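Local coordinates for protein sphingomyelinase C (Streptomyces griseocarneus, PDB 7CNE) that belongs to the endonuclease/exonuclease/phosphatase family and has a DNase I-like fold built on two mixed beta sheets, at residues N16-S21 / E31-E36; G89-A94 / A124-N129; N119-A124 / S168-Q173; Q267-P272 / Y284-G289. All coordinates share one frame; numbering follows the deposited sequence.

In the fold
Interaction 1 is fully buried. Interaction 4 is partly buried, and interactions 2 and 3 lie at the surface. The contacts form two pairs, and the centres of interactions 2 and 4 are about 31 Å apart. Interactions 1 and 4 touch: R33 bonds to the carbonyl of L287, and S288 OG bonds to the carbonyl of N16. Interactions 2 and 3 share the loop between strands 110-117 and 131-139, and K91 bonds to the carbonyl of N119. The chemistry differs with place. A buried arginine gathers carbonyls in interaction 1. Amide side chains grip backbone in 2 and 3. Interaction 4 relies on backbone, small side chains and waters.

Interaction 1: N16-S21 / E31-E36; sequences NTFLMS and EHRARE
R33 reaches from helix 30-39 to the backbone of F18. Both terminal nitrogens of its guanidinium donate to one oxygen. R33 NH2 lies 2.8 Å from F18 O, with an N-H...O angle of 153°. R33 NH1 lies 3.1 Å from F18 O and comes in from above the carbonyl plane. The oxygen itself sits close to the guanidinium plane. R33 NH1 also makes a weak bond of 3.1 Å to T17 O. The F18 ring is turned 34° from the guanidinium, and its CD2 is 3.9 Å from R33 NH2. L19 slides past R33 in the opposite sense, with L19 CD2 4.0 Å from R33 NH1. Its other methyl, CD1, meets A34 CB at 4.0 Å.

A bend at chi3 (-68°) in the R33 side chain turns its end to the carbonyls. Two further carbonyls add to the grip: W28 O accepts from R33 NH2 and L287 O from R33 NH1. Its two terminal nitrogens are thus met by four backbone oxygens, T17 O only weakly. On the strand side, N16 OD1 accepts from F18 N at 3.1 Å, which closes an Asx turn. E53 and D194 hold N16 ND2. W28 packs edge-to-face with the F18 ring. The contact ties strand 12-19 to the helix that follows it, within the beta-alpha-beta crossover 12-19, 30-39, 48-54.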
loop_
_atom_site.group_PDB
_atom_site.type_symbol
_atom_site.label_atom_id
_atom_site.label_comp_id
_atom_site.label_asym_id
_atom_site.label_seq_id
_atom_site.Cartn_x
_atom_site.Cartn_y
_atom_site.Cartn_z
ATOM N N ASN A 16 2.823 -4.556 -0.380
ATOM C CA ASN A 16 1.632 -5.353 -0.106
ATOM C C ASN A 16 2.086 -6.640 0.577
ATOM O O ASN A 16 2.744 -7.474 -0.048
ATOM C CB ASN A 16 0.875 -5.636 -1.401
ATOM C CG ASN A 16 -0.422 -6.412 -1.177
ATOM O OD1 ASN A 16 -0.478 -7.327 -0.354
ATOM N ND2 ASN A 16 -1.469 -6.057 -1.930
ATOM N N THR A 17 1.707 -6.812 1.847
ATOM C CA THR A 17 2.243 -7.872 2.699
ATOM C C THR A 17 1.517 -9.206 2.583
ATOM O O THR A 17 2.031 -10.201 3.097
ATOM C CB THR A 17 2.204 -7.460 4.170
ATOM O OG1 THR A 17 0.836 -7.320 4.582
ATOM C CG2 THR A 17 2.962 -6.152 4.396
ATOM N N PHE A 18 0.331 -9.252 1.976
ATOM C CA PHE A 18 -0.442 -10.492 1.857
ATOM C C PHE A 18 -0.573 -11.206 3.210
ATOM O O PHE A 18 -0.291 -12.401 3.351
ATOM C CB PHE A 18 0.178 -11.415 0.803
ATOM C CG PHE A 18 -0.660 -12.621 0.480
ATOM C CD1 PHE A 18 -1.992 -12.478 0.123
ATOM C CD2 PHE A 18 -0.115 -13.897 0.536
ATOM C CE1 PHE A 18 -2.769 -13.587 -0.179
ATOM C CE2 PHE A 18 -0.888 -15.014 0.229
ATOM C CZ PHE A 18 -2.215 -14.857 -0.122
ATOM N N LEU A 19 -0.992 -10.454 4.226
ATOM C CA LEU A 19 -1.196 -11.028 5.557
ATOM C C LEU A 19 -2.692 -11.171 5.823
ATOM O O LEU A 19 -3.298 -10.434 6.609
ATOM C CB LEU A 19 -0.518 -10.172 6.621
ATOM C CG LEU A 19 1.010 -10.157 6.575
ATOM C CD1 LEU A 19 1.524 -9.130 7.581
ATOM C CD2 LEU A 19 1.580 -11.552 6.845
ATOM N N MET A 20 -3.283 -12.150 5.138
ATOM C CA MET A 20 -4.695 -12.432 5.328
ATOM C C MET A 20 -4.935 -12.946 6.743
ATOM O O MET A 20 -4.034 -13.479 7.405
ATOM C CB MET A 20 -5.182 -13.452 4.300
ATOM C CG MET A 20 -4.941 -13.015 2.854
ATOM S SD MET A 20 -6.225 -13.500 1.671
ATOM C CE MET A 20 -7.421 -12.192 1.932
ATOM N N SER A 21 -6.165 -12.767 7.206
ATOM C CA SER A 21 -6.559 -13.221 8.536
ATOM C C SER A 21 -6.206 -14.689 8.739
ATOM O O SER A 21 -6.481 -15.534 7.878
ATOM C CB SER A 21 -8.066 -12.997 8.714
ATOM O OG SER A 21 -8.635 -13.971 9.571
ATOM N N GLU A 31 2.402 -15.458 10.254
ATOM C CA GLU A 31 3.266 -15.054 11.359
ATOM C C GLU A 31 4.732 -15.152 10.963
ATOM O O GLU A 31 5.527 -14.260 11.278
ATOM C CB GLU A 31 2.980 -15.898 12.602
ATOM C CG GLU A 31 1.665 -15.547 13.296
ATOM C CD GLU A 31 1.739 -14.273 14.151
ATOM O OE1 GLU A 31 2.849 -13.762 14.405
ATOM O OE2 GLU A 31 0.675 -13.784 14.580
ATOM N N HIS A 32 5.104 -16.219 10.252
ATOM C CA HIS A 32 6.479 -16.342 9.780
ATOM C C HIS A 32 6.850 -15.181 8.862
ATOM O O HIS A 32 7.897 -14.545 9.031
ATOM C CB HIS A 32 6.672 -17.670 9.054
ATOM C CG HIS A 32 7.963 -17.755 8.295
ATOM N ND1 HIS A 32 9.183 -17.934 8.918
ATOM C CD2 HIS A 32 8.229 -17.664 6.969
ATOM C CE1 HIS A 32 10.140 -17.962 8.006
ATOM N NE2 HIS A 32 9.587 -17.808 6.816
ATOM N N ARG A 33 5.994 -14.888 7.883
ATOM C CA ARG A 33 6.329 -13.870 6.891
ATOM C C ARG A 33 6.341 -12.477 7.504
ATOM O O ARG A 33 7.191 -11.652 7.149
ATOM C CB ARG A 33 5.349 -13.942 5.715
ATOM C CG ARG A 33 5.593 -15.141 4.825
ATOM C CD ARG A 33 4.710 -15.133 3.587
ATOM N NE ARG A 33 3.305 -15.335 3.925
ATOM C CZ ARG A 33 2.366 -14.399 3.813
ATOM N NH1 ARG A 33 2.673 -13.187 3.365
ATOM N NH2 ARG A 33 1.109 -14.680 4.140
ATOM N N ALA A 34 5.413 -12.193 8.425
ATOM C CA ALA A 34 5.391 -10.881 9.073
ATOM C C ALA A 34 6.694 -10.604 9.805
ATOM O O ALA A 34 7.207 -9.476 9.782
ATOM C CB ALA A 34 4.220 -10.784 10.048
ATOM N N ARG A 35 7.227 -11.616 10.493
ATOM C CA ARG A 35 8.518 -11.459 11.155
ATOM C C ARG A 35 9.625 -11.252 10.129
ATOM O O ARG A 35 10.463 -10.356 10.278
ATOM C CB ARG A 35 8.799 -12.684 12.036
ATOM C CG ARG A 35 10.072 -12.591 12.889
ATOM C CD ARG A 35 10.173 -13.763 13.882
ATOM N NE ARG A 35 9.287 -13.628 15.043
ATOM C CZ ARG A 35 9.641 -13.105 16.221
ATOM N NH1 ARG A 35 10.873 -12.645 16.413
ATOM N NH2 ARG A 35 8.757 -13.041 17.215
ATOM N N GLU A 36 9.610 -12.034 9.053
ATOM C CA GLU A 36 10.649 -11.924 8.033
ATOM C C GLU A 36 10.574 -10.613 7.245
ATOM O O GLU A 36 11.612 -10.097 6.806
ATOM C CB GLU A 36 10.557 -13.127 7.103
ATOM C CG GLU A 36 11.023 -14.395 7.795
ATOM C CD GLU A 36 12.402 -14.220 8.409
ATOM O OE1 GLU A 36 12.518 -14.119 9.656
ATOM O OE2 GLU A 36 13.366 -14.148 7.629
#

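Interaction 2: G89-A94 / A124-N129; sequences GGKYSA and ADWWSN
N129 and S93 are joined by two hydrogen bonds, both made by the N129 amide with the S93 backbone. S93 N donates to N129 OD1 at 3.0 Å, with an N-H...O angle of 158°. N129 ND2 returns a bond to S93 O at 2.8 Å, slightly straighter than the first. Each donor lies in the carbonyl plane of its acceptor, on a lone pair. The side-chain amide therefore pairs with S93 much as a backbone peptide would, and its rotation is fixed. N129 is buried, and its ND2 has a second acceptor in G79 O.

Two van der Waals contacts lie beside this pair. The Y92 ring lies obliquely beside the amide, with the two planes 18° apart. Y92 CE1 is 3.5 Å from N129 ND2. The Y92 ring is brought there by chi1 of 172°, which sets CG opposite the backbone N. S93 CB touches N129 OD1 at 3.7 Å.

A looser contact is made by a charged group. The extended K91 chain crosses W126, and K91 NZ stops 4.0 Å from W126 CH2. It lies at the ring edge, near the ring plane, rather than over a face. The ammonium is bonded to N119 O.

The two segments meet beside the edge of the six-stranded sheet: one continues strand 87-90, the other leads into strand 131-139. D125 O and W126 O accept hydrogen bonds from a bound EPE molecule, probably from the crystallisation liquor. S93 OG, which is hydrogen-bonded to T96 N, touches EPE by a weak bond. EPE thus sits between the two loops, consistent with a surface site there.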
loop_
_atom_site.group_PDB
_atom_site.type_symbol
_atom_site.label_atom_id
_atom_site.label_comp_id
_atom_site.label_asym_id
_atom_site.label_seq_id
_atom_site.Cartn_x
_atom_site.Cartn_y
_atom_site.Cartn_z
ATOM N N GLY A 89 -13.288 9.563 8.139
ATOM C CA GLY A 89 -14.272 9.995 7.166
ATOM C C GLY A 89 -14.617 8.884 6.186
ATOM O O GLY A 89 -14.159 7.749 6.324
ATOM N N GLY A 90 -15.434 9.238 5.190
ATOM C CA GLY A 90 -15.843 8.264 4.186
ATOM C C GLY A 90 -16.888 7.288 4.709
ATOM O O GLY A 90 -17.451 7.458 5.800
ATOM N N LYS A 91 -17.150 6.241 3.916
ATOM C CA LYS A 91 -18.239 5.299 4.213
ATOM C C LYS A 91 -17.812 4.209 5.200
ATOM O O LYS A 91 -17.957 3.009 4.952
ATOM C CB LYS A 91 -18.776 4.674 2.930
ATOM C CG LYS A 91 -19.834 5.513 2.227
ATOM C CD LYS A 91 -20.274 4.891 0.907
ATOM C CE LYS A 91 -21.125 5.869 0.114
ATOM N NZ LYS A 91 -21.409 5.387 -1.269
ATOM N N TYR A 92 -17.311 4.657 6.354
ATOM C CA TYR A 92 -16.866 3.740 7.397
ATOM C C TYR A 92 -18.040 2.911 7.912
ATOM O O TYR A 92 -19.132 3.432 8.127
ATOM C CB TYR A 92 -16.222 4.533 8.542
ATOM C CG TYR A 92 -15.887 3.713 9.775
ATOM C CD1 TYR A 92 -14.711 2.960 9.843
ATOM C CD2 TYR A 92 -16.732 3.705 10.878
ATOM C CE1 TYR A 92 -14.401 2.207 10.981
ATOM C CE2 TYR A 92 -16.434 2.960 12.010
ATOM C CZ TYR A 92 -15.270 2.218 12.057
ATOM O OH TYR A 92 -14.982 1.478 13.180
ATOM N N SER A 93 -17.812 1.614 8.102
ATOM C CA SER A 93 -18.793 0.711 8.695
ATOM C C SER A 93 -18.282 0.196 10.032
ATOM O O SER A 93 -17.152 -0.298 10.116
ATOM C CB SER A 93 -19.082 -0.465 7.765
ATOM O OG SER A 93 -19.654 -1.538 8.485
ATOM N N ALA A 94 -19.117 0.298 11.074
ATOM C CA ALA A 94 -18.729 -0.189 12.393
ATOM C C ALA A 94 -18.975 -1.683 12.561
ATOM O O ALA A 94 -18.428 -2.292 13.482
ATOM C CB ALA A 94 -19.478 0.576 13.490
ATOM N N ALA A 124 -15.604 -7.801 -3.560
ATOM C CA ALA A 124 -15.225 -8.015 -2.167
ATOM C C ALA A 124 -14.817 -6.723 -1.479
ATOM O O ALA A 124 -15.037 -6.568 -0.270
ATOM C CB ALA A 124 -14.080 -9.026 -2.081
ATOM N N ASP A 125 -14.212 -5.791 -2.221
ATOM C CA ASP A 125 -13.726 -4.556 -1.616
ATOM C C ASP A 125 -14.857 -3.750 -0.976
ATOM O O ASP A 125 -14.642 -3.055 0.025
ATOM C CB ASP A 125 -13.022 -3.697 -2.670
ATOM C CG ASP A 125 -11.855 -4.410 -3.335
ATOM O OD1 ASP A 125 -12.007 -5.601 -3.730
ATOM O OD2 ASP A 125 -10.795 -3.759 -3.488
ATOM N N TRP A 126 -16.048 -3.778 -1.572
ATOM C CA TRP A 126 -17.152 -2.979 -1.040
ATOM C C TRP A 126 -17.490 -3.381 0.388
ATOM O O TRP A 126 -17.765 -2.523 1.233
ATOM C CB TRP A 126 -18.389 -3.122 -1.925
ATOM C CG TRP A 126 -19.639 -2.487 -1.346
ATOM C CD1 TRP A 126 -20.698 -3.132 -0.765
ATOM C CD2 TRP A 126 -19.963 -1.088 -1.315
ATOM N NE1 TRP A 126 -21.650 -2.221 -0.361
ATOM C CE2 TRP A 126 -21.227 -0.961 -0.690
ATOM C CE3 TRP A 126 -19.307 0.069 -1.751
ATOM C CZ2 TRP A 126 -21.845 0.278 -0.490
ATOM C CZ3 TRP A 126 -19.922 1.301 -1.548
ATOM C CH2 TRP A 126 -21.179 1.392 -0.926
ATOM N N TRP A 127 -17.477 -4.680 0.673
ATOM C CA TRP A 127 -17.967 -5.176 1.953
ATOM C C TRP A 127 -16.980 -4.962 3.088
ATOM O O TRP A 127 -17.324 -5.227 4.244
ATOM C CB TRP A 127 -18.339 -6.661 1.807
ATOM C CG TRP A 127 -19.368 -6.791 0.729
ATOM C CD1 TRP A 127 -19.186 -7.283 -0.530
ATOM C CD2 TRP A 127 -20.717 -6.323 0.791
ATOM N NE1 TRP A 127 -20.358 -7.176 -1.253
ATOM C CE2 TRP A 127 -21.313 -6.594 -0.459
ATOM C CE3 TRP A 127 -21.488 -5.719 1.790
ATOM C CZ2 TRP A 127 -22.645 -6.286 -0.733
ATOM C CZ3 TRP A 127 -22.814 -5.417 1.514
ATOM C CH2 TRP A 127 -23.373 -5.697 0.263
ATOM N N SER A 128 -15.788 -4.456 2.805
ATOM C CA SER A 128 -14.788 -4.243 3.837
ATOM C C SER A 128 -14.465 -2.753 3.930
ATOM O O SER A 128 -14.875 -1.953 3.087
ATOM C CB SER A 128 -13.538 -5.088 3.554
ATOM O OG SER A 128 -12.835 -4.614 2.426
ATOM N N ASN A 129 -13.738 -2.375 4.979
ATOM C CA ASN A 129 -13.441 -0.960 5.221
ATOM C C ASN A 129 -12.175 -0.528 4.480
ATOM O O ASN A 129 -11.255 0.051 5.065
ATOM C CB ASN A 129 -13.314 -0.698 6.718
ATOM C CG ASN A 129 -14.629 -0.302 7.365
ATOM O OD1 ASN A 129 -15.570 0.150 6.695
ATOM N ND2 ASN A 129 -14.705 -0.476 8.685
#

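Interaction 3: N119-A124 / S168-Q173; sequences NDACGA and SRQFRQ
Q173 and Q170 reach the loop at N119 and D120 through different first torsions. In Q173, CG lies opposite the backbone N (chi1 -175°). In Q170 it lies opposite the carbonyl carbon (chi1 -68°). Both chains are extended beyond CG, so each amide is carried out from the helix.

Q173 OE1 accepts from N119 N at 2.8 Å, and this bond is nearly straight at 170°. The donor is tilted from the carbonyl plane. The two amides of N119 and Q173 stack with their planes nearly parallel. Their nitrogens are both donors and do not bond to each other. Q170 works in the other direction: its NE2 donates to D120 O at 2.9 Å, with the donor in the carbonyl plane. The amide of Q170 is fixed at both ends, since its OE1 accepts from Q152 N.

D120 lies across R169 at about a right angle. Its OD2 is 3.5 Å from R169 CD, and the carboxylate meets the aliphatic part of the arginine. The charges are near but not paired, with D120 OD2 4.2 Å from R169 NE. R169 NH1 bonds to A165 O instead. A water donates to D120 OD1 at 2.9 Å and to Q173 OE1 at 2.8 Å, linking loop and helix.

The loop follows strand 110-117 and runs along helix 162-180. Further along, C122 is bonded to C158 by a disulfide and packs on E162 and D166 of the same helix. This helix also meets helix 203-211, through F171 and a salt bridge from R172 to D210.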
loop_
_atom_site.group_PDB
_atom_site.type_symbol
_atom_site.label_atom_id
_atom_site.label_comp_id
_atom_site.label_asym_id
_atom_site.label_seq_id
_atom_site.Cartn_x
_atom_site.Cartn_y
_atom_site.Cartn_z
ATOM N N ASN A 119 -15.730 5.744 -0.750
ATOM C CA ASN A 119 -17.157 5.841 -1.035
ATOM C C ASN A 119 -17.584 4.922 -2.166
ATOM O O ASN A 119 -18.780 4.618 -2.282
ATOM C CB ASN A 119 -17.530 7.286 -1.386
ATOM C CG ASN A 119 -17.331 8.230 -0.232
ATOM O OD1 ASN A 119 -17.457 7.834 0.927
ATOM N ND2 ASN A 119 -17.018 9.492 -0.534
ATOM N N ASP A 120 -16.637 4.470 -2.990
ATOM C CA ASP A 120 -16.919 3.669 -4.177
ATOM C C ASP A 120 -16.065 2.412 -4.162
ATOM O O ASP A 120 -14.843 2.494 -3.986
ATOM C CB ASP A 120 -16.635 4.469 -5.460
ATOM C CG ASP A 120 -17.453 5.746 -5.548
ATOM O OD1 ASP A 120 -16.994 6.777 -5.026
ATOM O OD2 ASP A 120 -18.550 5.717 -6.154
ATOM N N ALA A 121 -16.700 1.258 -4.371
ATOM C CA ALA A 121 -16.000 -0.021 -4.427
ATOM C C ALA A 121 -16.979 -1.081 -4.913
ATOM O O ALA A 121 -18.195 -0.898 -4.830
ATOM C CB ALA A 121 -15.418 -0.414 -3.064
ATOM N N CYS A 122 -16.435 -2.193 -5.412
ATOM C CA CYS A 122 -17.243 -3.283 -5.945
ATOM C C CYS A 122 -16.651 -4.620 -5.521
ATOM O O CYS A 122 -15.519 -4.703 -5.036
ATOM C CB CYS A 122 -17.366 -3.217 -7.476
ATOM S SG CYS A 122 -15.796 -3.285 -8.403
ATOM N N GLY A 123 -17.439 -5.677 -5.725
ATOM C CA GLY A 123 -17.003 -7.008 -5.357
ATOM C C GLY A 123 -16.684 -7.083 -3.883
ATOM O O GLY A 123 -17.363 -6.478 -3.046
ATOM N N ALA A 124 -15.604 -7.801 -3.560
ATOM C CA ALA A 124 -15.225 -8.015 -2.167
ATOM C C ALA A 124 -14.817 -6.723 -1.479
ATOM O O ALA A 124 -15.037 -6.568 -0.270
ATOM C CB ALA A 124 -14.080 -9.026 -2.081
ATOM N N SER A 168 -11.159 4.668 -10.447
ATOM C CA SER A 168 -11.160 6.062 -10.873
ATOM C C SER A 168 -11.814 6.945 -9.819
ATOM O O SER A 168 -11.269 7.987 -9.441
ATOM C CB SER A 168 -11.877 6.199 -12.219
ATOM O OG SER A 168 -12.000 7.556 -12.604
ATOM N N ARG A 169 -12.982 6.529 -9.315
ATOM C CA ARG A 169 -13.650 7.302 -8.272
ATOM C C ARG A 169 -12.822 7.340 -6.987
ATOM O O ARG A 169 -12.808 8.357 -6.280
ATOM C CB ARG A 169 -15.045 6.728 -8.003
ATOM C CG ARG A 169 -16.054 7.008 -9.140
ATOM C CD ARG A 169 -17.092 5.886 -9.305
ATOM N NE ARG A 169 -18.085 6.226 -10.334
ATOM C CZ ARG A 169 -17.873 6.118 -11.647
ATOM N NH1 ARG A 169 -16.706 5.667 -12.108
ATOM N NH2 ARG A 169 -18.831 6.449 -12.510
ATOM N N GLN A 170 -12.130 6.244 -6.661
ATOM C CA GLN A 170 -11.292 6.248 -5.458
ATOM C C GLN A 170 -10.155 7.256 -5.578
ATOM O O GLN A 170 -9.873 8.005 -4.633
ATOM C CB GLN A 170 -10.742 4.845 -5.186
ATOM C CG GLN A 170 -11.838 3.834 -4.765
ATOM C CD GLN A 170 -11.298 2.428 -4.534
ATOM O OE1 GLN A 170 -10.135 2.137 -4.840
ATOM N NE2 GLN A 170 -12.139 1.549 -3.983
ATOM N N PHE A 171 -9.489 7.292 -6.736
ATOM C CA PHE A 171 -8.422 8.271 -6.931
ATOM C C PHE A 171 -8.970 9.695 -6.876
ATOM O O PHE A 171 -8.333 10.594 -6.311
ATOM C CB PHE A 171 -7.706 8.033 -8.268
ATOM C CG PHE A 171 -7.079 6.666 -8.405
ATOM C CD1 PHE A 171 -6.381 6.090 -7.347
ATOM C CD2 PHE A 171 -7.175 5.963 -9.613
ATOM C CE1 PHE A 171 -5.783 4.815 -7.482
ATOM C CE2 PHE A 171 -6.586 4.696 -9.760
ATOM C CZ PHE A 171 -5.892 4.120 -8.681
ATOM N N ARG A 172 -10.157 9.925 -7.454
ATOM C CA ARG A 172 -10.729 11.275 -7.391
ATOM C C ARG A 172 -11.201 11.626 -5.982
ATOM O O ARG A 172 -11.154 12.799 -5.588
ATOM C CB ARG A 172 -11.869 11.425 -8.403
ATOM C CG ARG A 172 -11.364 11.450 -9.846
ATOM C CD ARG A 172 -12.434 11.882 -10.852
ATOM N NE ARG A 172 -12.079 11.449 -12.198
ATOM C CZ ARG A 172 -12.892 11.477 -13.248
ATOM N NH1 ARG A 172 -14.146 11.919 -13.126
ATOM N NH2 ARG A 172 -12.444 11.048 -14.423
ATOM N N GLN A 173 -11.638 10.637 -5.201
ATOM C CA GLN A 173 -11.985 10.914 -3.811
ATOM C C GLN A 173 -10.761 11.364 -3.022
ATOM O O GLN A 173 -10.846 12.275 -2.187
ATOM C CB GLN A 173 -12.619 9.681 -3.158
ATOM C CG GLN A 173 -13.109 9.967 -1.720
ATOM C CD GLN A 173 -13.597 8.728 -0.964
ATOM O OE1 GLN A 173 -13.801 7.662 -1.545
ATOM N NE2 GLN A 173 -13.797 8.878 0.339
HETATM O O HOH W 1 -14.437 6.289 -3.849
#

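Interaction 4: Q267-P272 / Y284-G289; sequences QETSAP and YTDLSG
S270 and L287 pack together where two loops flank the small antiparallel hairpin of strands 273-276 and 281-284. This hairpin projects from the DNase I-like fold. S270 CB points toward 284-289 and sits 3.8 Å from L287 CG. Its hydroxyl is turned between the backbone N and the carbonyl carbon (chi1 73°) and donates to A271 O at 2.9 Å.

T269 crosses D286 obliquely, with its CG2 methyl 4.0 Å from D286 OD2. The other carboxylate oxygen of D286 is bonded to S232 OG. P272 lies by T285, whose CG2 methyl is 4.0 Å from P272 CA. P272 CA also makes a CH...O contact of 3.2 Å with Y284 O.

One direct hydrogen bond crosses between the backbones. S270 N donates to T285 O at 2.9 Å and nearly straight, 174°, though it comes from above the carbonyl plane. Two waters fill in nearer E268. One lies between E268 O and D286 OD2. The other donates to E268 O and accepts from L287 N, each at 2.9 Å.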
loop_
_atom_site.group_PDB
_atom_site.type_symbol
_atom_site.label_atom_id
_atom_site.label_comp_id
_atom_site.label_asym_id
_atom_site.label_seq_id
_atom_site.Cartn_x
_atom_site.Cartn_y
_atom_site.Cartn_z
ATOM N N GLN A 267 13.152 -6.829 -6.659
ATOM C CA GLN A 267 12.872 -8.270 -6.658
ATOM C C GLN A 267 13.796 -8.966 -5.656
ATOM O O GLN A 267 14.812 -9.566 -6.008
ATOM C CB GLN A 267 13.031 -8.827 -8.069
ATOM C CG GLN A 267 12.691 -10.303 -8.248
ATOM C CD GLN A 267 12.919 -10.760 -9.675
ATOM O OE1 GLN A 267 13.990 -10.548 -10.239
ATOM N NE2 GLN A 267 11.898 -11.354 -10.280
ATOM N N GLU A 268 13.436 -8.873 -4.372
ATOM C CA GLU A 268 14.206 -9.494 -3.296
ATOM C C GLU A 268 13.483 -10.756 -2.836
ATOM O O GLU A 268 12.326 -10.690 -2.400
ATOM C CB GLU A 268 14.413 -8.537 -2.116
ATOM C CG GLU A 268 15.045 -9.225 -0.887
ATOM C CD GLU A 268 15.290 -8.302 0.313
ATOM O OE1 GLU A 268 15.255 -7.062 0.166
ATOM O OE2 GLU A 268 15.532 -8.827 1.420
ATOM N N THR A 269 14.154 -11.903 -2.950
ATOM C CA THR A 269 13.566 -13.171 -2.542
ATOM C C THR A 269 13.904 -13.484 -1.087
ATOM O O THR A 269 14.726 -12.820 -0.447
ATOM C CB THR A 269 14.032 -14.322 -3.437
ATOM O OG1 THR A 269 15.458 -14.442 -3.374
ATOM C CG2 THR A 269 13.595 -14.097 -4.874
ATOM N N SER A 270 13.250 -14.516 -0.568
ATOM C CA SER A 270 13.385 -14.922 0.818
ATOM C C SER A 270 13.921 -16.343 0.883
ATOM O O SER A 270 13.851 -17.099 -0.089
ATOM C CB SER A 270 12.040 -14.859 1.551
ATOM O OG SER A 270 11.174 -15.927 1.147
ATOM N N ALA A 271 14.435 -16.709 2.052
ATOM C CA ALA A 271 14.691 -18.113 2.322
ATOM C C ALA A 271 13.394 -18.902 2.143
ATOM O O ALA A 271 12.298 -18.362 2.341
ATOM C CB ALA A 271 15.232 -18.303 3.740
ATOM N N PRO A 272 13.483 -20.169 1.733
ATOM C CA PRO A 272 12.264 -20.963 1.573
ATOM C C PRO A 272 11.530 -21.117 2.892
ATOM O O PRO A 272 12.131 -21.176 3.969
ATOM C CB PRO A 272 12.776 -22.317 1.057
ATOM C CG PRO A 272 14.231 -22.346 1.421
ATOM C CD PRO A 272 14.680 -20.911 1.302
ATOM N N TYR A 284 7.607 -21.774 -0.680
ATOM C CA TYR A 284 7.669 -20.486 -1.357
ATOM C C TYR A 284 8.989 -19.798 -1.041
ATOM O O TYR A 284 9.621 -20.064 -0.014
ATOM C CB TYR A 284 6.497 -19.588 -0.938
ATOM C CG TYR A 284 5.154 -20.222 -1.222
ATOM C CD1 TYR A 284 4.493 -20.967 -0.253
ATOM C CD2 TYR A 284 4.564 -20.096 -2.472
ATOM C CE1 TYR A 284 3.258 -21.565 -0.521
ATOM C CE2 TYR A 284 3.337 -20.682 -2.747
ATOM C CZ TYR A 284 2.693 -21.415 -1.767
ATOM O OH TYR A 284 1.479 -21.993 -2.053
ATOM N N THR A 285 9.401 -18.899 -1.941
ATOM C CA THR A 285 10.643 -18.150 -1.772
ATOM C C THR A 285 10.404 -16.651 -1.893
ATOM O O THR A 285 11.304 -15.908 -2.288
ATOM C CB THR A 285 11.709 -18.599 -2.775
ATOM O OG1 THR A 285 11.116 -18.783 -4.062
ATOM C CG2 THR A 285 12.381 -19.908 -2.319
ATOM N N ASP A 286 9.191 -16.194 -1.566
ATOM C CA ASP A 286 8.886 -14.770 -1.490
ATOM C C ASP A 286 8.040 -14.514 -0.257
ATOM O O ASP A 286 7.320 -15.403 0.211
ATOM C CB ASP A 286 8.141 -14.255 -2.726
ATOM C CG ASP A 286 8.913 -14.488 -4.004
ATOM O OD1 ASP A 286 8.801 -15.598 -4.563
ATOM O OD2 ASP A 286 9.640 -13.568 -4.436
ATOM N N LEU A 287 8.129 -13.290 0.267
ATOM C CA LEU A 287 7.392 -12.948 1.474
ATOM C C LEU A 287 5.979 -12.461 1.175
ATOM O O LEU A 287 5.163 -12.353 2.096
ATOM C CB LEU A 287 8.162 -11.897 2.279
ATOM C CG LEU A 287 9.473 -12.424 2.884
ATOM C CD1 LEU A 287 10.208 -11.334 3.652
ATOM C CD2 LEU A 287 9.202 -13.617 3.787
ATOM N N SER A 288 5.671 -12.188 -0.084
ATOM C CA SER A 288 4.315 -11.848 -0.493
ATOM C C SER A 288 4.243 -12.026 -2.000
ATOM O O SER A 288 5.239 -12.362 -2.652
ATOM C CB SER A 288 3.925 -10.430 -0.056
ATOM O OG SER A 288 4.446 -9.447 -0.920
ATOM N N GLY A 289 3.047 -11.818 -2.550
ATOM C CA GLY A 289 2.876 -11.916 -3.983
ATOM C C GLY A 289 3.330 -10.702 -4.756
ATOM O O GLY A 289 3.453 -10.773 -5.983
HETATM O O HOH W 2 9.651 -11.092 -3.045
HETATM O O HOH W 3 10.480 -11.739 -0.375
#